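PDB 4WNY: universal stress protein from Burkholderia pseudomallei, which belongs to the universal stress protein A family and probably takes part in the bacterial response to stress. Local coordinates for residues L37-M45 and V61-L72. Residues are numbered along the deposited sequence; the frame is centred on the assembly and turned at random.
Sequences LVPVYVVDM and VDAFREEGRRVL
With CG anti to the backbone N (chi1 -177°), Tyr41 sends its ring from strand 36-43 against residues 64-71 of the helix, while Phe64, its CG anti to the carbonyl carbon, places its ring edge against the tyrosine hydroxyl. The pair belongs to a beta-alpha-beta crossover of the parallel-sheet, Rossmann-like fold of universal stress proteins: strand 36-43 leads into helix 57-82, whose residues 61-72 run nearly antiparallel to residues 37-43, at 163°, before the chain enters strand 89-92 alongside. The CA atoms come nearest at Tyr41 and Gly68, 5.8 Å apart. Lacking a side chain, Gly68 lays its CA over one face of the Tyr41 ring, 3.5 Å from the centroid and 12° off the normal, a CH-pi contact that lets helix and ring come together closely. Val71 CG1 lies obliquely to the ring, and CG2 also comes within contact distance of it; Leu72 closes over its root, CD2 standing 3.9 Å from Tyr41 CB and also reaching the carbonyl of Pro39. Within the strand, Val43 CG2 meets the tyrosine edge in plane, while CG1 packs against Phe64 CB at 4.1 Å. Beyond the strand, the Met45 chain, bent at chi2 and chi3, brings SD obliquely to the Phe64 ring, 3.6 Å from CD1, as a Met-aromatic contact, and its CG lies 3.9 Å from Val61 CG2; poor order in Met45 makes this end less certain. No hydrogen bond links the two segments, so the joint rests on apolar and aromatic packing. Arg65 lies over Val61 CG1 with its guanidinium face and forms a salt bridge to Glu92 on the next strand. At the far end of the tyrosine, OH meets the edge of the Phe64 ring in its plane, 3.5 Å from CD2.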
ATOM      1  N   LEU A  37       5.718 -11.198   9.655  1.00 36.22           N
ATOM      2  CA  LEU A  37       4.951 -10.025  10.050  1.00 32.48           C
ATOM      3  C   LEU A  37       5.480  -9.447  11.356  1.00 30.79           C
ATOM      4  O   LEU A  37       5.762 -10.181  12.300  1.00 34.49           O
ATOM      5  CB  LEU A  37       3.470 -10.369  10.194  1.00 30.31           C
ATOM      6  CG  LEU A  37       2.528  -9.174  10.332  1.00 27.57           C
ATOM      7  CD1 LEU A  37       2.458  -8.395   9.026  1.00 24.46           C
ATOM      8  CD2 LEU A  37       1.147  -9.629  10.765  1.00 29.60           C
ATOM      9  N   VAL A  38       5.620  -8.128  11.400  1.00 29.44           N
ATOM     10  CA  VAL A  38       6.082  -7.456  12.606  1.00 28.02           C
ATOM     11  C   VAL A  38       5.138  -6.318  12.970  1.00 26.43           C
ATOM     12  O   VAL A  38       5.319  -5.188  12.516  1.00 27.30           O
ATOM     13  CB  VAL A  38       7.518  -6.901  12.445  1.00 27.40           C
ATOM     14  CG1 VAL A  38       7.961  -6.206  13.719  1.00 25.26           C
ATOM     15  CG2 VAL A  38       8.494  -8.016  12.083  1.00 28.43           C
ATOM     16  N   PRO A  39       4.109  -6.619  13.776  1.00 26.41           N
ATOM     17  CA  PRO A  39       3.212  -5.585  14.301  1.00 26.97           C
ATOM     18  C   PRO A  39       3.926  -4.684  15.301  1.00 25.99           C
ATOM     19  O   PRO A  39       4.633  -5.185  16.173  1.00 24.75           O
ATOM     20  CB  PRO A  39       2.103  -6.391  14.993  1.00 27.14           C
ATOM     21  CG  PRO A  39       2.216  -7.779  14.439  1.00 28.00           C
ATOM     22  CD  PRO A  39       3.676  -7.969  14.173  1.00 27.71           C
ATOM     23  N   VAL A  40       3.750  -3.374  15.179  1.00 25.64           N
ATOM     24  CA  VAL A  40       4.359  -2.463  16.137  1.00 28.46           C
ATOM     25  C   VAL A  40       3.306  -1.595  16.818  1.00 30.60           C
ATOM     26  O   VAL A  40       2.383  -1.089  16.178  1.00 30.82           O
ATOM     27  CB  VAL A  40       5.429  -1.557  15.477  1.00 28.71           C
ATOM     28  CG1 VAL A  40       6.555  -2.398  14.894  1.00 29.25           C
ATOM     29  CG2 VAL A  40       4.812  -0.678  14.406  1.00 32.17           C
ATOM     30  N   TYR A  41       3.441  -1.452  18.132  1.00 29.83           N
ATOM     31  CA  TYR A  41       2.595  -0.550  18.897  1.00 31.92           C
ATOM     32  C   TYR A  41       3.398   0.694  19.250  1.00 33.96           C
ATOM     33  O   TYR A  41       4.442   0.599  19.895  1.00 36.48           O
ATOM     34  CB  TYR A  41       2.065  -1.230  20.161  1.00 30.22           C
ATOM     35  CG  TYR A  41       1.125  -0.367  20.977  1.00 32.63           C
ATOM     36  CD1 TYR A  41      -0.248  -0.409  20.765  1.00 33.34           C
ATOM     37  CD2 TYR A  41       1.610   0.489  21.958  1.00 34.58           C
ATOM     38  CE1 TYR A  41      -1.110   0.379  21.510  1.00 37.54           C
ATOM     39  CE2 TYR A  41       0.756   1.278  22.705  1.00 37.08           C
ATOM     40  CZ  TYR A  41      -0.600   1.220  22.479  1.00 39.35           C
ATOM     41  OH  TYR A  41      -1.447   2.008  23.225  1.00 43.39           O
ATOM     42  N   VAL A  42       2.914   1.856  18.830  1.00 34.51           N
ATOM     43  CA  VAL A  42       3.647   3.098  19.027  1.00 38.18           C
ATOM     44  C   VAL A  42       3.216   3.830  20.292  1.00 39.70           C
ATOM     45  O   VAL A  42       2.083   4.298  20.393  1.00 43.02           O
ATOM     46  CB  VAL A  42       3.474   4.048  17.823  1.00 42.61           C
ATOM     47  N   VAL A  43       4.125   3.926  21.257  1.00 38.66           N
ATOM     48  CA  VAL A  43       3.874   4.709  22.459  1.00 43.38           C
ATOM     49  C   VAL A  43       4.285   6.158  22.222  1.00 49.15           C
ATOM     50  O   VAL A  43       5.473   6.483  22.184  1.00 48.88           O
ATOM     51  CB  VAL A  43       4.630   4.150  23.678  1.00 41.73           C
ATOM     52  CG1 VAL A  43       4.307   4.967  24.921  1.00 43.56           C
ATOM     53  CG2 VAL A  43       4.281   2.689  23.893  1.00 39.14           C
ATOM     54  N   ASP A  44       3.290   7.022  22.060  1.00 45.87           N
ATOM     55  CA  ASP A  44       3.535   8.420  21.735  1.00 51.90           C
ATOM     56  C   ASP A  44       3.169   9.330  22.903  1.00 55.86           C
ATOM     57  O   ASP A  44       2.061   9.869  22.968  1.00 57.00           O
ATOM     58  CB  ASP A  44       2.752   8.808  20.478  1.00 53.08           C
ATOM     59  CG  ASP A  44       2.996  10.245  20.049  1.00 56.22           C
ATOM     60  OD1 ASP A  44       3.974  10.864  20.516  1.00 57.46           O
ATOM     61  OD2 ASP A  44       2.203  10.755  19.231  1.00 57.79           O
ATOM     62  N   MET A  45       4.112   9.490  23.825  1.00 58.55           N
ATOM     63  CA  MET A  45       3.936  10.388  24.956  1.00 64.51           C
ATOM     64  C   MET A  45       4.575  11.745  24.686  1.00 64.10           C
ATOM     65  O   MET A  45       3.903  12.775  24.729  1.00 65.03           O
ATOM     66  CB  MET A  45       4.523   9.774  26.232  1.00 69.05           C
ATOM     67  CG  MET A  45       3.796   8.529  26.714  1.00 70.78           C
ATOM     68  SD  MET A  45       2.020   8.809  26.837  1.00 72.91           S
ATOM     69  CE  MET A  45       1.975  10.257  27.891  1.00 74.92           C
ATOM     70  N   VAL A  61       2.697   6.570  30.802  1.00 46.14           N
ATOM     71  CA  VAL A  61       3.736   5.761  30.171  1.00 44.11           C
ATOM     72  C   VAL A  61       3.522   4.285  30.489  1.00 41.80           C
ATOM     73  O   VAL A  61       3.502   3.444  29.590  1.00 38.68           O
ATOM     74  CB  VAL A  61       5.146   6.188  30.625  1.00 46.04           C
ATOM     75  CG1 VAL A  61       6.188   5.178  30.160  1.00 44.52           C
ATOM     76  CG2 VAL A  61       5.471   7.578  30.101  1.00 46.78           C
ATOM     77  N   ASP A  62       3.352   3.984  31.774  1.00 42.33           N
ATOM     78  CA  ASP A  62       3.035   2.630  32.215  1.00 44.29           C
ATOM     79  C   ASP A  62       1.747   2.130  31.571  1.00 43.25           C
ATOM     80  O   ASP A  62       1.629   0.955  31.226  1.00 41.07           O
ATOM     81  CB  ASP A  62       2.906   2.577  33.739  1.00 48.76           C
ATOM     82  CG  ASP A  62       4.223   2.824  34.446  1.00 53.13           C
ATOM     83  OD1 ASP A  62       5.187   3.268  33.784  1.00 53.16           O
ATOM     84  OD2 ASP A  62       4.290   2.579  35.670  1.00 56.46           O
ATOM     85  N   ALA A  63       0.791   3.038  31.407  1.00 44.13           N
ATOM     86  CA  ALA A  63      -0.521   2.702  30.869  1.00 43.31           C
ATOM     87  C   ALA A  63      -0.460   2.240  29.420  1.00 40.70           C
ATOM     88  O   ALA A  63      -0.929   1.151  29.086  1.00 41.07           O
ATOM     89  CB  ALA A  63      -1.439   3.888  30.990  1.00 44.77           C
ATOM     90  N   PHE A  64       0.112   3.076  28.558  1.00 39.89           N
ATOM     91  CA  PHE A  64       0.170   2.775  27.133  1.00 39.83           C
ATOM     92  C   PHE A  64       1.127   1.624  26.838  1.00 37.69           C
ATOM     93  O   PHE A  64       0.953   0.901  25.856  1.00 37.18           O
ATOM     94  CB  PHE A  64       0.572   4.017  26.336  1.00 41.28           C
ATOM     95  CG  PHE A  64      -0.528   5.034  26.207  1.00 44.11           C
ATOM     96  CD1 PHE A  64      -0.458   6.244  26.879  1.00 46.66           C
ATOM     97  CD2 PHE A  64      -1.638   4.775  25.420  1.00 44.95           C
ATOM     98  CE1 PHE A  64      -1.471   7.177  26.763  1.00 48.58           C
ATOM     99  CE2 PHE A  64      -2.653   5.704  25.300  1.00 46.68           C
ATOM    100  CZ  PHE A  64      -2.570   6.906  25.972  1.00 47.81           C
ATOM    101  N   ARG A  65       2.138   1.458  27.684  1.00 36.75           N
ATOM    102  CA  ARG A  65       3.023   0.303  27.582  1.00 36.78           C
ATOM    103  C   ARG A  65       2.243  -0.959  27.923  1.00 37.67           C
ATOM    104  O   ARG A  65       2.363  -1.980  27.245  1.00 35.32           O
ATOM    105  CB  ARG A  65       4.235   0.448  28.508  1.00 39.93           C
ATOM    106  CG  ARG A  65       5.320   1.389  28.004  1.00 42.23           C
ATOM    107  CD  ARG A  65       6.474   1.453  28.997  1.00 46.26           C
ATOM    108  NE  ARG A  65       7.527   2.372  28.578  1.00 47.59           N
ATOM    109  CZ  ARG A  65       8.584   2.686  29.322  1.00 50.76           C
ATOM    110  NH1 ARG A  65       8.730   2.157  30.530  1.00 52.31           N
ATOM    111  NH2 ARG A  65       9.495   3.533  28.860  1.00 51.52           N
ATOM    112  N   GLU A  66       1.440  -0.877  28.979  1.00 40.40           N
ATOM    113  CA  GLU A  66       0.591  -1.989  29.388  1.00 42.68           C
ATOM    114  C   GLU A  66      -0.455  -2.284  28.321  1.00 41.22           C
ATOM    115  O   GLU A  66      -0.752  -3.444  28.036  1.00 40.86           O
ATOM    116  CB  GLU A  66      -0.089  -1.682  30.722  1.00 47.27           C
ATOM    117  CG  GLU A  66      -0.857  -2.852  31.297  1.00 51.97           C
ATOM    118  CD  GLU A  66       0.016  -4.077  31.476  1.00 55.45           C
ATOM    119  OE1 GLU A  66       1.148  -3.935  31.983  1.00 58.04           O
ATOM    120  OE2 GLU A  66      -0.426  -5.182  31.099  1.00 55.23           O
ATOM    121  N   GLU A  67      -1.009  -1.228  27.734  1.00 40.29           N
ATOM    122  CA  GLU A  67      -1.977  -1.380  26.659  1.00 40.99           C
ATOM    123  C   GLU A  67      -1.304  -2.005  25.445  1.00 38.12           C
ATOM    124  O   GLU A  67      -1.892  -2.837  24.755  1.00 37.47           O
ATOM    125  CB  GLU A  67      -2.594  -0.033  26.289  1.00 43.42           C
ATOM    126  CG  GLU A  67      -3.837  -0.152  25.433  1.00 46.64           C
ATOM    127  CD  GLU A  67      -4.977  -0.825  26.169  1.00 52.27           C
ATOM    128  OE1 GLU A  67      -5.561  -0.182  27.066  1.00 55.75           O
ATOM    129  OE2 GLU A  67      -5.287  -1.994  25.853  1.00 53.40           O
ATOM    130  N   GLY A  68      -0.064  -1.597  25.199  1.00 36.37           N
ATOM    131  CA  GLY A  68       0.725  -2.148  24.116  1.00 36.02           C
ATOM    132  C   GLY A  68       0.941  -3.637  24.285  1.00 36.48           C
ATOM    133  O   GLY A  68       0.843  -4.393  23.320  1.00 37.29           O
ATOM    134  N   ARG A  69       1.229  -4.057  25.513  1.00 35.31           N
ATOM    135  CA  ARG A  69       1.414  -5.472  25.815  1.00 36.87           C
ATOM    136  C   ARG A  69       0.189  -6.283  25.409  1.00 36.86           C
ATOM    137  O   ARG A  69       0.305  -7.301  24.730  1.00 37.21           O
ATOM    138  CB  ARG A  69       1.704  -5.680  27.304  1.00 41.61           C
ATOM    139  CG  ARG A  69       1.782  -7.145  27.711  1.00 46.45           C
ATOM    140  CD  ARG A  69       2.158  -7.307  29.175  1.00 52.38           C
ATOM    141  NE  ARG A  69       0.992  -7.332  30.053  1.00 57.17           N
ATOM    142  CZ  ARG A  69       0.316  -8.435  30.361  1.00 60.45           C
ATOM    143  NH1 ARG A  69       0.687  -9.605  29.856  1.00 60.00           N
ATOM    144  NH2 ARG A  69      -0.733  -8.372  31.170  1.00 63.41           N
ATOM    145  N   ARG A  70      -0.982  -5.812  25.825  1.00 37.95           N
ATOM    146  CA  ARG A  70      -2.244  -6.479  25.525  1.00 39.31           C
ATOM    147  C   ARG A  70      -2.510  -6.526  24.022  1.00 36.58           C
ATOM    148  O   ARG A  70      -2.922  -7.555  23.490  1.00 37.64           O
ATOM    149  CB  ARG A  70      -3.397  -5.769  26.237  1.00 44.80           C
ATOM    150  CG  ARG A  70      -3.156  -5.521  27.717  1.00 51.00           C
ATOM    151  CD  ARG A  70      -3.212  -6.810  28.518  1.00 56.22           C
ATOM    152  NE  ARG A  70      -2.751  -6.624  29.892  1.00 62.46           N
ATOM    153  CZ  ARG A  70      -3.497  -6.129  30.876  1.00 66.74           C
ATOM    154  NH1 ARG A  70      -4.750  -5.758  30.643  1.00 68.66           N
ATOM    155  NH2 ARG A  70      -2.988  -6.002  32.093  1.00 68.35           N
ATOM    156  N   VAL A  71      -2.266  -5.406  23.347  1.00 33.69           N
ATOM    157  CA  VAL A  71      -2.488  -5.304  21.908  1.00 32.23           C
ATOM    158  C   VAL A  71      -1.527  -6.193  21.122  1.00 29.17           C
ATOM    159  O   VAL A  71      -1.933  -6.886  20.187  1.00 28.97           O
ATOM    160  CB  VAL A  71      -2.343  -3.843  21.423  1.00 32.43           C
ATOM    161  CG1 VAL A  71      -2.286  -3.775  19.900  1.00 30.76           C
ATOM    162  CG2 VAL A  71      -3.483  -2.992  21.960  1.00 33.13           C
ATOM    163  N   LEU A  72      -0.256  -6.172  21.511  1.00 27.53           N
ATOM    164  CA  LEU A  72       0.764  -6.966  20.832  1.00 25.97           C
ATOM    165  C   LEU A  72       0.618  -8.453  21.129  1.00 28.24           C
ATOM    166  O   LEU A  72       0.993  -9.293  20.310  1.00 27.63           O
ATOM    167  CB  LEU A  72       2.166  -6.493  21.224  1.00 25.11           C
ATOM    168  CG  LEU A  72       2.546  -5.087  20.756  1.00 28.16           C
ATOM    169  CD1 LEU A  72       3.957  -4.729  21.204  1.00 28.90           C
ATOM    170  CD2 LEU A  72       2.407  -4.968  19.245  1.00 26.01           C
TER